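Local coordinates for protein betaine aldehyde dehydrogenase (PDB 4QTO) that catalyses the NAD-dependent oxidation of betaine aldehyde to glycine betaine, as an aldehyde dehydrogenase family enzyme, at residues A79-F83 / G198-V202; T213-F217 / I230-L234. All coordinates share one frame; numbering follows the deposited sequence.

Contact 1. Residues A79-F83 / G198-V202; sequences ARRAF and GCSLV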
loop_
_atom_site.group_PDB
_atom_site.type_symbol
_atom_site.label_atom_id
_atom_site.label_comp_id
_atom_site.label_asym_id
_atom_site.label_seq_id
_atom_site.Cartn_x
_atom_site.Cartn_y
_atom_site.Cartn_z
ATOM N N ALA A 79 -4.450 1.341 -32.653
ATOM C CA ALA A 79 -4.245 1.405 -31.200
ATOM C C ALA A 79 -2.755 1.275 -30.884
ATOM O O ALA A 79 -2.197 1.977 -30.022
ATOM C CB ALA A 79 -5.065 0.322 -30.525
ATOM N N ARG A 80 -2.083 0.325 -31.554
ATOM C CA ARG A 80 -0.665 0.142 -31.366
ATOM C C ARG A 80 0.111 1.383 -31.773
ATOM O O ARG A 80 1.010 1.832 -31.051
ATOM C CB ARG A 80 -0.162 -1.107 -32.135
ATOM C CG ARG A 80 1.360 -1.267 -32.214
ATOM C CD ARG A 80 2.047 -1.327 -30.857
ATOM N NE ARG A 80 1.579 -2.489 -30.102
ATOM C CZ ARG A 80 1.683 -2.627 -28.785
ATOM N NH1 ARG A 80 2.243 -1.694 -28.040
ATOM N NH2 ARG A 80 1.210 -3.720 -28.215
ATOM N N ARG A 81 -0.183 1.923 -32.952
ATOM C CA ARG A 81 0.509 3.127 -33.417
ATOM C C ARG A 81 0.351 4.283 -32.414
ATOM O O ARG A 81 1.328 4.969 -32.064
ATOM C CB ARG A 81 -0.031 3.549 -34.790
ATOM C CG ARG A 81 0.816 4.627 -35.443
ATOM C CD ARG A 81 0.056 5.376 -36.530
ATOM N NE ARG A 81 -1.016 6.183 -35.935
ATOM C CZ ARG A 81 -2.320 6.021 -36.160
ATOM N NH1 ARG A 81 -2.758 5.126 -37.043
ATOM N NH2 ARG A 81 -3.188 6.826 -35.549
ATOM N N ALA A 82 -0.874 4.465 -31.950
ATOM C CA ALA A 82 -1.184 5.481 -30.969
ATOM C C ALA A 82 -0.404 5.248 -29.661
ATOM O O ALA A 82 0.163 6.193 -29.085
ATOM C CB ALA A 82 -2.664 5.551 -30.712
ATOM N N PHE A 83 -0.369 3.998 -29.202
ATOM C CA PHE A 83 0.353 3.677 -27.979
ATOM C C PHE A 83 1.846 4.041 -28.131
ATOM O O PHE A 83 2.416 4.707 -27.251
ATOM C CB PHE A 83 0.199 2.196 -27.601
ATOM C CG PHE A 83 0.773 1.897 -26.265
ATOM C CD1 PHE A 83 0.040 2.203 -25.122
ATOM C CD2 PHE A 83 2.034 1.385 -26.126
ATOM C CE1 PHE A 83 0.581 2.034 -23.872
ATOM C CE2 PHE A 83 2.566 1.193 -24.855
ATOM C CZ PHE A 83 1.844 1.512 -23.746
ATOM N N GLY A 198 -3.410 5.037 -19.364
ATOM C CA GLY A 198 -2.692 5.405 -20.581
ATOM C C GLY A 198 -2.642 4.338 -21.661
ATOM O O GLY A 198 -1.848 4.476 -22.616
ATOM N N CYS A 199 -3.506 3.323 -21.580
ATOM C CA CYS A 199 -3.573 2.326 -22.638
ATOM C C CYS A 199 -4.289 2.844 -23.880
ATOM O O CYS A 199 -4.930 3.891 -23.847
ATOM C CB CYS A 199 -4.370 1.110 -22.144
ATOM S SG CYS A 199 -3.619 0.187 -20.797
ATOM N N SER A 200 -4.158 2.092 -24.988
ATOM C CA SER A 200 -5.005 2.303 -26.159
ATOM C C SER A 200 -5.961 1.116 -26.138
ATOM O O SER A 200 -5.562 0.006 -25.769
ATOM C CB SER A 200 -4.223 2.280 -27.463
ATOM O OG SER A 200 -3.371 3.391 -27.552
ATOM N N LEU A 201 -7.196 1.313 -26.583
ATOM C CA LEU A 201 -8.191 0.253 -26.527
ATOM C C LEU A 201 -8.990 0.080 -27.795
ATOM O O LEU A 201 -9.172 1.009 -28.571
ATOM C CB LEU A 201 -9.152 0.514 -25.354
ATOM C CG LEU A 201 -10.037 1.777 -25.405
ATOM C CD1 LEU A 201 -11.350 1.462 -26.111
ATOM C CD2 LEU A 201 -10.355 2.298 -23.995
ATOM N N VAL A 202 -9.443 -1.152 -27.975
ATOM C CA VAL A 202 -10.380 -1.516 -29.043
ATOM C C VAL A 202 -11.513 -2.262 -28.369
ATOM O O VAL A 202 -11.305 -3.351 -27.796
ATOM C CB VAL A 202 -9.754 -2.389 -30.146
ATOM C CG1 VAL A 202 -10.789 -2.657 -31.257
ATOM C CG2 VAL A 202 -8.512 -1.755 -30.744
#
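S200 meets the helix at A79, and the two carry much of the 231 Å² buried here. Its CB lies 3.7 Å from A79 CB, while its OG stands 3.1 Å from A79 O. A hydrogen bond from this hydroxyl is possible but unsettled, because its proton has another acceptor within reach. The same carbonyl accepts the helical bond from F83 N, at 2.8 Å from A79 O. The torsion of S200 (chi1 -68°) sets OG beside its backbone N and opposite its carbonyl carbon, which turns the hydroxyl toward the helix; A82 CB lies 3.9 Å from S200 OG. One turn on, F83 has CG anti to its backbone N (chi1 -172°), and its ring edge reaches G198, with CE1 3.7 Å from G198 O near the ring plane. G198 closes the preceding helix in a Schellman motif. V202 CG2 packs 4.0 Å from A79 CB. The axes run antiparallel (171°) and approach to 7.8 Å, a close spacing that fits the small residues between them. L201 points away and touches A194 and L195 of helix 183-197. Strand 200-204 is thus layered between helices, the arrangement of a Rossmann-type alpha/beta domain.

Contact 2. Residues T213-F217 / I230-L234; sequences TIRVF and INLIL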
loop_
_atom_site.group_PDB
_atom_site.type_symbol
_atom_site.label_atom_id
_atom_site.label_comp_id
_atom_site.label_asym_id
_atom_site.label_seq_id
_atom_site.Cartn_x
_atom_site.Cartn_y
_atom_site.Cartn_z
ATOM N N THR A 213 -23.169 1.975 -26.281
ATOM C CA THR A 213 -21.715 1.940 -26.496
ATOM C C THR A 213 -21.323 2.921 -27.629
ATOM O O THR A 213 -20.337 3.655 -27.546
ATOM C CB THR A 213 -21.197 0.509 -26.698
ATOM O OG1 THR A 213 -21.597 -0.311 -25.575
ATOM C CG2 THR A 213 -19.687 0.491 -26.819
ATOM N N ILE A 214 -22.109 2.921 -28.696
ATOM C CA ILE A 214 -21.911 3.903 -29.754
ATOM C C ILE A 214 -22.029 5.294 -29.120
ATOM O O ILE A 214 -21.192 6.170 -29.367
ATOM C CB ILE A 214 -22.971 3.726 -30.867
ATOM C CG1 ILE A 214 -22.732 2.427 -31.646
ATOM C CG2 ILE A 214 -22.924 4.918 -31.822
ATOM C CD1 ILE A 214 -23.891 2.050 -32.554
ATOM N N ARG A 215 -23.057 5.514 -28.285
ATOM C CA ARG A 215 -23.244 6.859 -27.687
ATOM C C ARG A 215 -22.064 7.260 -26.829
ATOM O O ARG A 215 -21.606 8.416 -26.921
ATOM C CB ARG A 215 -24.558 6.939 -26.902
ATOM C CG ARG A 215 -24.885 8.320 -26.379
ATOM C CD ARG A 215 -25.162 9.298 -27.508
ATOM N NE ARG A 215 -25.501 10.630 -26.955
ATOM C CZ ARG A 215 -24.828 11.749 -27.184
ATOM N NH1 ARG A 215 -23.825 11.802 -28.063
ATOM N NH2 ARG A 215 -25.212 12.867 -26.579
ATOM N N VAL A 216 -21.544 6.342 -26.006
ATOM C CA VAL A 216 -20.417 6.712 -25.140
ATOM C C VAL A 216 -19.171 7.034 -25.989
ATOM O O VAL A 216 -18.382 7.906 -25.602
ATOM C CB VAL A 216 -20.139 5.706 -24.003
ATOM C CG1 VAL A 216 -19.382 4.489 -24.505
ATOM C CG2 VAL A 216 -19.364 6.403 -22.930
ATOM N N PHE A 217 -18.977 6.342 -27.126
ATOM C CA PHE A 217 -17.875 6.689 -28.023
ATOM C C PHE A 217 -18.050 8.111 -28.576
ATOM O O PHE A 217 -17.070 8.853 -28.694
ATOM C CB PHE A 217 -17.636 5.662 -29.106
ATOM C CG PHE A 217 -16.665 4.606 -28.685
ATOM C CD1 PHE A 217 -17.050 3.604 -27.814
ATOM C CD2 PHE A 217 -15.362 4.666 -29.130
ATOM C CE1 PHE A 217 -16.123 2.665 -27.382
ATOM C CE2 PHE A 217 -14.437 3.709 -28.729
ATOM C CZ PHE A 217 -14.812 2.724 -27.859
ATOM N N ILE A 230 -8.741 5.290 -28.767
ATOM C CA ILE A 230 -10.011 4.594 -28.576
ATOM C C ILE A 230 -10.549 4.153 -29.931
ATOM O O ILE A 230 -10.465 4.885 -30.927
ATOM C CB ILE A 230 -11.057 5.429 -27.804
ATOM C CG1 ILE A 230 -11.443 6.712 -28.547
ATOM C CG2 ILE A 230 -10.537 5.732 -26.415
ATOM C CD1 ILE A 230 -12.550 7.504 -27.872
ATOM N N ASN A 231 -11.073 2.933 -29.997
ATOM C CA ASN A 231 -11.644 2.409 -31.214
ATOM C C ASN A 231 -12.829 1.505 -30.850
ATOM O O ASN A 231 -12.793 0.787 -29.820
ATOM C CB ASN A 231 -10.641 1.571 -32.011
ATOM C CG ASN A 231 -9.319 2.281 -32.257
ATOM O OD1 ASN A 231 -9.115 2.907 -33.306
ATOM N ND2 ASN A 231 -8.432 2.215 -31.281
ATOM N N LEU A 232 -13.848 1.548 -31.686
ATOM C CA LEU A 232 -15.074 0.787 -31.531
ATOM C C LEU A 232 -15.323 -0.045 -32.779
ATOM O O LEU A 232 -15.472 0.498 -33.888
ATOM C CB LEU A 232 -16.257 1.763 -31.315
ATOM C CG LEU A 232 -17.677 1.181 -31.312
ATOM C CD1 LEU A 232 -17.871 0.201 -30.184
ATOM C CD2 LEU A 232 -18.747 2.282 -31.243
ATOM N N ILE A 233 -15.382 -1.355 -32.597
ATOM C CA ILE A 233 -15.733 -2.293 -33.654
ATOM C C ILE A 233 -17.137 -2.781 -33.356
ATOM O O ILE A 233 -17.483 -3.017 -32.188
ATOM C CB ILE A 233 -14.756 -3.477 -33.649
ATOM C CG1 ILE A 233 -13.365 -3.013 -34.079
ATOM C CG2 ILE A 233 -15.239 -4.606 -34.558
ATOM C CD1 ILE A 233 -13.252 -2.462 -35.467
ATOM N N LEU A 234 -17.941 -2.971 -34.393
ATOM C CA LEU A 234 -19.289 -3.440 -34.223
ATOM C C LEU A 234 -19.433 -4.723 -35.022
ATOM O O LEU A 234 -19.081 -4.756 -36.203
ATOM C CB LEU A 234 -20.301 -2.426 -34.729
ATOM C CG LEU A 234 -20.322 -1.053 -34.044
ATOM C CD1 LEU A 234 -21.256 -0.087 -34.751
ATOM C CD2 LEU A 234 -20.702 -1.153 -32.581
#
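In the beta-alpha-beta unit formed by strand 200-204, helix 211-223 and strand 230-232, F217 and L232 join the helix to the second, weakly bonded strand. L232 CB stands over the centre of one F217 ring face, 3.6 Å from the ring centroid and only 8° off its normal, so this is a CH-pi contact. Beyond CB, the L232 chain extends with CG anti to the backbone N (chi1 172°) and forks over the helix: CD1 touches T213 CG2 at 3.8 Å, and CD2 lies 3.9 Å from I214 CA. The far end of the ring meets the strand backbone, with N231 N at its edge in plane and N231 O, 3.4 Å from F217 CZ, oblique to it. F217 CE2 also meets I230 CB at 3.9 Å, and I214 CD1 meets L234 CD1 at 4.0 Å. I230, L232 and L234 alternate toward the helix along the extended backbone from I230 to L234, and the axes run roughly antiparallel (151°). N231 faces the other way, its OD1 accepting a hydrogen bond from D38 N. Y36 of strand 35-37 touches I230 and L232, M203 of strand 200-204 touches T213 and F217, and helix 69-85 meets N231 and I233.

Overall arrangement
The two contacts are in series along the chain, contact 1 closing at V202 before contact 2 opens at T213, and their centres lie 14 Å apart. They share one mixed sheet, in which strands 200-204 and 230-232 are parallel neighbours. A probable side-chain to backbone hydrogen bond between them, N231 ND2 to L201 O at 3.1 Å, and packing of V202 on I233 link the contacts directly. Helix 69-85 and helix 211-223 cover opposite faces: S200, V202 and N231 pack against the former, I230 and L232 against the latter. Together they pack helices onto the two faces of one sheet, the three-layer build of a Rossmann-type domain, which in this family binds NAD.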